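Long-range contacts in formate dehydrogenase subunit beta (Desulfovibrio gigas, PDB 1H0H), which serves as the electron-transfer subunit of a periplasmic formate dehydrogenase, carrying three [4Fe-4S] clusters that relay electrons during the reversible oxidation of formate to carbon dioxide: residues K2-T8 against R196-T201; R10-C14 against P157-M161; P42-F46 against D123-V128. One frame throughout, in Å; residues are numbered along the deposited sequence.

Contact 1 of 3, residues K2-T8 against R196-T201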
# COMPACT_ATOMS: atom_id res chain seq x y z
N LYS B 2 -1.89 3.70 -39.80
CA LYS B 2 -2.23 3.47 -38.42
C LYS B 2 -3.33 4.34 -37.85
O LYS B 2 -3.74 5.33 -38.45
CB LYS B 2 -0.97 3.61 -37.54
CG LYS B 2 0.18 2.74 -38.02
CD LYS B 2 -0.11 1.25 -37.87
CE LYS B 2 1.20 0.48 -38.02
NZ LYS B 2 1.02 -0.99 -38.11
N GLY B 3 -3.82 3.92 -36.69
CA GLY B 3 -4.85 4.64 -35.99
C GLY B 3 -4.82 4.31 -34.51
O GLY B 3 -4.06 3.46 -34.06
N PHE B 4 -5.68 5.00 -33.77
CA PHE B 4 -5.83 4.83 -32.34
C PHE B 4 -7.32 4.81 -32.08
O PHE B 4 -8.12 5.47 -32.77
CB PHE B 4 -5.32 6.08 -31.58
CG PHE B 4 -3.82 6.33 -31.62
CD1 PHE B 4 -3.21 6.78 -32.77
CD2 PHE B 4 -3.05 6.20 -30.45
CE1 PHE B 4 -1.81 7.06 -32.78
CE2 PHE B 4 -1.67 6.47 -30.45
CZ PHE B 4 -1.05 6.90 -31.63
N PHE B 5 -7.71 4.06 -31.06
CA PHE B 5 -9.05 4.18 -30.54
C PHE B 5 -8.88 4.54 -29.06
O PHE B 5 -8.26 3.80 -28.31
CB PHE B 5 -9.86 2.89 -30.67
CG PHE B 5 -11.14 2.91 -29.87
CD1 PHE B 5 -12.00 4.00 -29.94
CD2 PHE B 5 -11.47 1.86 -29.02
CE1 PHE B 5 -13.20 4.03 -29.20
CE2 PHE B 5 -12.65 1.89 -28.27
CZ PHE B 5 -13.52 2.99 -28.38
N VAL B 6 -9.40 5.70 -28.66
CA VAL B 6 -9.32 6.10 -27.26
C VAL B 6 -10.71 6.00 -26.62
O VAL B 6 -11.62 6.76 -26.95
CB VAL B 6 -8.79 7.54 -27.14
CG1 VAL B 6 -8.55 7.90 -25.68
CG2 VAL B 6 -7.52 7.75 -27.99
N ASP B 7 -10.88 5.04 -25.72
CA ASP B 7 -12.16 4.84 -25.09
C ASP B 7 -12.14 5.59 -23.76
O ASP B 7 -11.66 5.04 -22.77
CB ASP B 7 -12.40 3.35 -24.88
CG ASP B 7 -13.74 3.04 -24.28
OD1 ASP B 7 -14.48 3.98 -23.92
OD2 ASP B 7 -14.14 1.87 -24.12
N THR B 8 -12.64 6.83 -23.74
CA THR B 8 -12.64 7.62 -22.50
C THR B 8 -13.45 6.98 -21.39
O THR B 8 -13.23 7.26 -20.20
CB THR B 8 -13.14 9.07 -22.72
OG1 THR B 8 -14.53 9.05 -23.08
CG2 THR B 8 -12.42 9.74 -23.90
N ARG B 196 -7.27 10.05 -37.34
CA ARG B 196 -6.71 8.73 -37.04
C ARG B 196 -6.79 8.40 -35.54
O ARG B 196 -6.81 7.23 -35.16
CB ARG B 196 -5.28 8.61 -37.54
CG ARG B 196 -5.19 8.55 -39.07
CD ARG B 196 -3.76 8.62 -39.58
NE ARG B 196 -3.75 8.61 -41.03
CZ ARG B 196 -3.92 7.52 -41.75
NH1 ARG B 196 -4.09 6.37 -41.12
NH2 ARG B 196 -3.94 7.56 -43.09
N VAL B 197 -6.84 9.42 -34.70
CA VAL B 197 -7.02 9.20 -33.28
C VAL B 197 -8.51 9.37 -32.99
O VAL B 197 -9.02 10.50 -32.92
CB VAL B 197 -6.17 10.19 -32.43
CG1 VAL B 197 -6.38 9.94 -30.94
CG2 VAL B 197 -4.69 10.05 -32.75
N ILE B 198 -9.21 8.25 -32.80
CA ILE B 198 -10.65 8.29 -32.63
C ILE B 198 -11.11 8.18 -31.16
O ILE B 198 -10.94 7.12 -30.54
CB ILE B 198 -11.34 7.18 -33.45
CG1 ILE B 198 -10.93 7.22 -34.92
CG2 ILE B 198 -12.89 7.30 -33.29
CD1 ILE B 198 -11.38 5.97 -35.74
N PHE B 199 -11.66 9.26 -30.59
CA PHE B 199 -12.18 9.23 -29.22
C PHE B 199 -13.66 8.85 -29.14
O PHE B 199 -14.48 9.34 -29.93
CB PHE B 199 -12.06 10.57 -28.52
CG PHE B 199 -10.66 11.04 -28.32
CD1 PHE B 199 -10.00 11.70 -29.34
CD2 PHE B 199 -10.02 10.89 -27.08
CE1 PHE B 199 -8.74 12.18 -29.14
CE2 PHE B 199 -8.75 11.37 -26.88
CZ PHE B 199 -8.10 12.00 -27.92
N LEU B 200 -13.98 7.96 -28.20
CA LEU B 200 -15.35 7.64 -27.86
C LEU B 200 -15.67 8.41 -26.60
O LEU B 200 -14.87 8.40 -25.65
CB LEU B 200 -15.52 6.14 -27.58
CG LEU B 200 -16.87 5.73 -26.97
CD1 LEU B 200 -18.03 6.05 -27.93
CD2 LEU B 200 -16.93 4.26 -26.62
N THR B 201 -16.79 9.12 -26.61
CA THR B 201 -17.28 9.80 -25.41
C THR B 201 -18.64 9.27 -25.10
O THR B 201 -19.35 8.80 -26.00
CB THR B 201 -17.32 11.33 -25.58
OG1 THR B 201 -18.00 11.70 -26.80
CG2 THR B 201 -15.92 11.89 -25.70
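Val6 packs against Phe199 on one face of the sheet: its CG2 sits over the ring, 4.2 Å from the centroid of Phe199, a CH-pi contact offset toward the rim. With CG1 anti to the backbone N (chi1 -173°), the other methyl of Val6 lies beside the ring atoms CD2 and CE2 of Phe199. Val6 CG2 also reaches Val197 CG1, and Val197 CG2 lies 3.6 Å from Phe4 CD1, the two side chains running alongside each other. Phe4 also touches a [4Fe-4S] cluster, whose pocket it lines, and meets Phe163 edge-to-face; Phe199 stacks on Phe68. On the other face Leu200 CB abuts the edge of the Phe5 ring, 3.5 Å from CE1, where helix 166-180 packs on Phe5 through Met172 and Ala173.

Between these layers strands 2-7 and 197-201 run parallel, 16° apart, as the two inner strands of a four-stranded mixed sheet. Phe4 and Val6 each give and accept a bond, from Phe4 N to Arg196 O through to the nearly straight Leu200 N to Val6 O (2.9 Å, 171°). At one end Thr8 OG1 donates to Leu200 O in its carbonyl plane, on a lone pair, at 2.7 Å, and Thr8 N adds a weak bond to the same oxygen. At the other, the extended Arg196 brings NH1 edge-on to Lys2 O (2.9 Å), while Lys2 NZ pairs with Asp165. Side-chain donors thus prolong the backbone pairing at both ends: the hydroxyl of Thr8 at one, the guanidinium of Arg196 at the other.

Contact 2 of 3, residues R10-C14 against P157-M161. With SF4 (iron/sulfur cluster), chain L.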
# COMPACT_ATOMS: atom_id res chain seq x y z
N ARG B 10 -13.10 4.17 -20.28
CA ARG B 10 -12.22 3.31 -19.49
C ARG B 10 -11.05 4.05 -18.83
O ARG B 10 -10.28 3.43 -18.09
CB ARG B 10 -11.65 2.17 -20.35
CG ARG B 10 -12.70 1.28 -20.99
CD ARG B 10 -12.11 0.14 -21.77
NE ARG B 10 -11.45 -0.84 -20.91
CZ ARG B 10 -12.07 -1.92 -20.47
NH1 ARG B 10 -13.34 -2.11 -20.81
NH2 ARG B 10 -11.44 -2.82 -19.69
N CYS B 11 -10.91 5.35 -19.06
CA CYS B 11 -9.78 6.11 -18.52
C CYS B 11 -9.98 6.46 -17.04
O CYS B 11 -11.03 6.96 -16.65
CB CYS B 11 -9.59 7.40 -19.35
SG CYS B 11 -8.33 8.57 -18.77
N THR B 12 -8.98 6.22 -16.23
CA THR B 12 -9.08 6.55 -14.82
C THR B 12 -8.30 7.81 -14.50
O THR B 12 -8.17 8.18 -13.34
CB THR B 12 -8.55 5.40 -13.97
OG1 THR B 12 -7.26 5.02 -14.47
CG2 THR B 12 -9.43 4.16 -14.12
N ALA B 13 -7.79 8.47 -15.54
CA ALA B 13 -6.97 9.66 -15.36
C ALA B 13 -5.76 9.36 -14.46
O ALA B 13 -5.34 10.19 -13.64
CB ALA B 13 -7.83 10.83 -14.84
N CYS B 14 -5.20 8.16 -14.63
CA CYS B 14 -4.01 7.75 -13.87
C CYS B 14 -2.80 8.61 -14.29
O CYS B 14 -1.78 8.66 -13.61
CB CYS B 14 -3.74 6.25 -14.12
SG CYS B 14 -2.95 5.80 -15.67
N PRO B 157 -3.14 1.47 -18.38
CA PRO B 157 -3.53 0.24 -17.71
C PRO B 157 -4.94 -0.30 -18.03
O PRO B 157 -5.14 -1.48 -17.88
CB PRO B 157 -3.45 0.62 -16.24
CG PRO B 157 -3.73 2.06 -16.22
CD PRO B 157 -3.22 2.64 -17.50
N THR B 158 -5.88 0.53 -18.45
CA THR B 158 -7.28 0.05 -18.58
C THR B 158 -7.76 -0.26 -19.97
O THR B 158 -8.93 -0.55 -20.16
CB THR B 158 -8.19 1.11 -18.07
OG1 THR B 158 -7.89 2.32 -18.77
CG2 THR B 158 -7.84 1.43 -16.61
N GLY B 159 -6.88 -0.17 -20.94
CA GLY B 159 -7.30 -0.43 -22.30
C GLY B 159 -8.04 0.77 -22.86
O GLY B 159 -8.73 0.64 -23.85
N ALA B 160 -7.95 1.91 -22.19
CA ALA B 160 -8.54 3.12 -22.77
C ALA B 160 -7.81 3.48 -24.08
O ALA B 160 -8.43 3.86 -25.07
CB ALA B 160 -8.48 4.26 -21.80
N MET B 161 -6.49 3.35 -24.07
CA MET B 161 -5.69 3.65 -25.26
C MET B 161 -5.49 2.38 -26.05
O MET B 161 -5.14 1.35 -25.48
CB MET B 161 -4.30 4.21 -24.90
CG MET B 161 -4.29 5.58 -24.24
SD MET B 161 -4.97 6.88 -25.30
CE MET B 161 -3.81 6.82 -26.75
FE1 SF4 L . -4.96 5.24 -19.92
FE2 SF4 L . -3.93 7.82 -19.94
FE3 SF4 L . -6.49 7.38 -19.01
FE4 SF4 L . -4.25 6.43 -17.55
S1 SF4 L . -4.80 8.58 -17.96
S2 SF4 L . -6.26 5.31 -18.01
S3 SF4 L . -2.83 5.96 -19.32
S4 SF4 L . -5.66 7.03 -21.21
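Arg10 and Thr158 grip each other in both directions. The arginine side chain bends at chi3 (68°) and presents NE to Thr158 O, 2.6 Å away and nearly straight at 176°, the oxygen lying in the guanidinium plane. In return Thr158 OG1 donates to Arg10 O at 2.7 Å, from above the carbonyl plane. Thr158 OG1 is turned between its backbone N and carbonyl carbon (chi1 54°), which also brings it 3.5 Å from the cluster sulfur S2, while its CG2 meets Thr12 CG2, the side chains crossing. Ala160 CB fits against the backbone of Arg10 and Cys11, and the Pro157 ring lays CD 3.7 Å from Cys14 SG.

The loop 10-14 supplies two ligands of cluster 1: Cys11 SG binds iron FE3 at 2.2 Å and Cys14 SG binds FE4 at 2.4 Å. Cys17 and Cys156 complete the set, in the ferredoxin-type pattern of three close cysteines and a remote one followed by proline. A weak bond from Ala13 N to Cys11 SG would be expected to temper the thiolate charge. Arg10 NH1 salt-bridges an acidic side chain of the other subunit, so one arginine links pocket residue Thr158 to the subunit interface.

Contact 3 of 3, residues P42-F46 against D123-V128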
# COMPACT_ATOMS: atom_id res chain seq x y z
N PRO B 42 -2.63 23.19 -17.92
CA PRO B 42 -3.98 23.61 -18.33
C PRO B 42 -4.28 23.31 -19.78
O PRO B 42 -5.44 23.18 -20.17
CB PRO B 42 -3.94 25.14 -18.18
CG PRO B 42 -2.78 25.43 -17.38
CD PRO B 42 -1.77 24.32 -17.54
N ASP B 43 -3.23 23.23 -20.59
CA ASP B 43 -3.43 23.11 -22.03
C ASP B 43 -2.16 22.57 -22.66
O ASP B 43 -1.11 22.49 -22.02
CB ASP B 43 -3.79 24.51 -22.59
CG ASP B 43 -4.30 24.48 -24.04
OD1 ASP B 43 -4.90 23.46 -24.49
OD2 ASP B 43 -4.19 25.47 -24.80
N PHE B 44 -2.26 22.15 -23.91
CA PHE B 44 -1.08 21.76 -24.65
C PHE B 44 -0.07 22.88 -24.68
O PHE B 44 -0.44 24.05 -24.71
CB PHE B 44 -1.45 21.56 -26.12
CG PHE B 44 -2.30 20.36 -26.40
CD1 PHE B 44 -1.84 19.08 -26.12
CD2 PHE B 44 -3.53 20.50 -27.00
CE1 PHE B 44 -2.62 17.96 -26.41
CE2 PHE B 44 -4.30 19.39 -27.31
CZ PHE B 44 -3.82 18.10 -27.02
N ASN B 45 1.22 22.53 -24.66
CA ASN B 45 2.28 23.51 -24.90
C ASN B 45 3.37 22.83 -25.74
O ASN B 45 3.25 21.62 -26.04
CB ASN B 45 2.82 24.17 -23.61
CG ASN B 45 3.34 23.16 -22.61
OD1 ASN B 45 4.20 22.35 -22.93
ND2 ASN B 45 2.84 23.23 -21.36
N PHE B 46 4.39 23.58 -26.14
CA PHE B 46 5.49 23.03 -26.96
C PHE B 46 6.09 21.75 -26.37
O PHE B 46 6.63 20.91 -27.11
CB PHE B 46 6.60 24.10 -27.16
CG PHE B 46 7.72 23.67 -28.08
CD1 PHE B 46 7.57 23.71 -29.47
CD2 PHE B 46 8.93 23.24 -27.55
CE1 PHE B 46 8.61 23.32 -30.30
CE2 PHE B 46 9.96 22.83 -28.37
CZ PHE B 46 9.80 22.87 -29.76
N ASP B 123 -7.12 22.66 -32.08
CA ASP B 123 -6.25 23.57 -31.35
C ASP B 123 -5.09 22.84 -30.68
O ASP B 123 -4.82 23.05 -29.51
CB ASP B 123 -7.05 24.37 -30.32
CG ASP B 123 -6.24 25.47 -29.71
OD1 ASP B 123 -5.37 26.02 -30.42
OD2 ASP B 123 -6.37 25.81 -28.52
N VAL B 124 -4.43 21.98 -31.44
CA VAL B 124 -3.35 21.15 -30.92
C VAL B 124 -1.90 21.67 -30.98
O VAL B 124 -1.22 21.62 -29.95
CB VAL B 124 -3.45 19.71 -31.50
CG1 VAL B 124 -2.21 18.87 -31.16
CG2 VAL B 124 -4.72 19.02 -30.99
N PRO B 125 -1.41 22.18 -32.11
CA PRO B 125 0.02 22.55 -32.25
C PRO B 125 0.46 23.70 -31.36
O PRO B 125 -0.31 24.64 -31.15
CB PRO B 125 0.13 23.04 -33.71
CG PRO B 125 -1.17 22.86 -34.35
CD PRO B 125 -2.18 22.43 -33.35
N ARG B 126 1.70 23.67 -30.91
CA ARG B 126 2.19 24.72 -30.01
C ARG B 126 3.60 25.20 -30.36
O ARG B 126 4.43 24.42 -30.78
CB ARG B 126 2.13 24.25 -28.55
CG ARG B 126 0.72 24.03 -28.05
CD ARG B 126 -0.04 25.30 -27.82
NE ARG B 126 -1.38 25.09 -27.29
CZ ARG B 126 -2.46 24.96 -28.04
NH1 ARG B 126 -2.38 24.98 -29.37
NH2 ARG B 126 -3.63 24.79 -27.46
N LYS B 127 3.83 26.49 -30.19
CA LYS B 127 5.09 27.11 -30.52
C LYS B 127 5.97 27.29 -29.28
O LYS B 127 5.49 27.68 -28.23
CB LYS B 127 4.82 28.51 -31.08
CG LYS B 127 6.02 29.18 -31.73
CD LYS B 127 5.72 30.67 -32.08
CE LYS B 127 5.74 31.58 -30.84
NZ LYS B 127 7.11 31.97 -30.37
N VAL B 128 7.27 27.05 -29.43
CA VAL B 128 8.21 27.30 -28.35
C VAL B 128 8.36 28.83 -28.22
O VAL B 128 8.20 29.56 -29.20
CB VAL B 128 9.59 26.68 -28.67
CG1 VAL B 128 10.27 27.50 -29.76
CG2 VAL B 128 10.46 26.58 -27.41
O HOH W 1 -6.87 24.04 -26.34
O HOH W 2 4.22 26.39 -25.85
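Phe46 lays its ring flat against Val128, whose CB stands over the ring centre, 3.5 Å from the centroid and 8° off the normal. The two side chains point the same way, and Val128 CG2 follows the ring to CD2 and CE2 of Phe46. Arg126 O lies at the ring edge, in its plane. Next to this pair, Arg126 CB presses on the backbone between Asn45 and Phe46, and water 2 bridges Phe46 N and Lys127 O.

Arg126 then turns at chi2 (-72°), carrying its guanidinium back along residues 43-45. NE donates to Phe44 O at 2.9 Å from well above the carbonyl plane, and Phe44 CB covers one guanidinium face. The contact joins the loop between helix 16-25 and strand 51-59 to the segment that leaves Cys120, a ligand of cluster 3, and enters the short antiparallel hairpin of strands 126-127 and 134-135. Pro125 lines that cluster's pocket.

NH2 of Arg126 forms a salt bridge with Asp43 OD2 (2.8 Å), the carboxylate and guanidinium planes being 62° apart. A second salt bridge, its hydrogen bond weak, joins Arg126 NH2 to Asp123 OD2 at 3.1 Å, while NH1 donates to Pro125 O at 2.8 Å. The same NH2 thus serves both carboxylates, whose OD2 atoms are 4.3 Å apart, a closeness the positive charge probably offsets; Arg53 adds a salt bridge to Asp43 OD1. On the apolar side Phe44 CE2 meets Val124 CG2 at 3.7 Å, Val124 in turn packing on Cys72, another ligand of cluster 3.

Overall arrangement
Contact 1 joins the N-terminal strand to a strand near the C-terminus, and the other two close within it: contact 2 pairs residues 10-14 with 157-161, and contact 3 pairs 42-46 with 123-128 inside that span. Contacts 1 and 2 have centres about 12 Å apart and touch directly. Asp7 N lies 2.8 Å from Ala160 O, a probable hydrogen bond where strand 2-7 meets the chain entering strand 161-163 of the same sheet, and Met161 packs on Phe4 and Val6. Contact 3 stands apart, its centre about 20 Å from contact 1 and 23 Å from contact 2. Each contact borders a different [4Fe-4S] cluster, so every electron-transfer centre has one beside it.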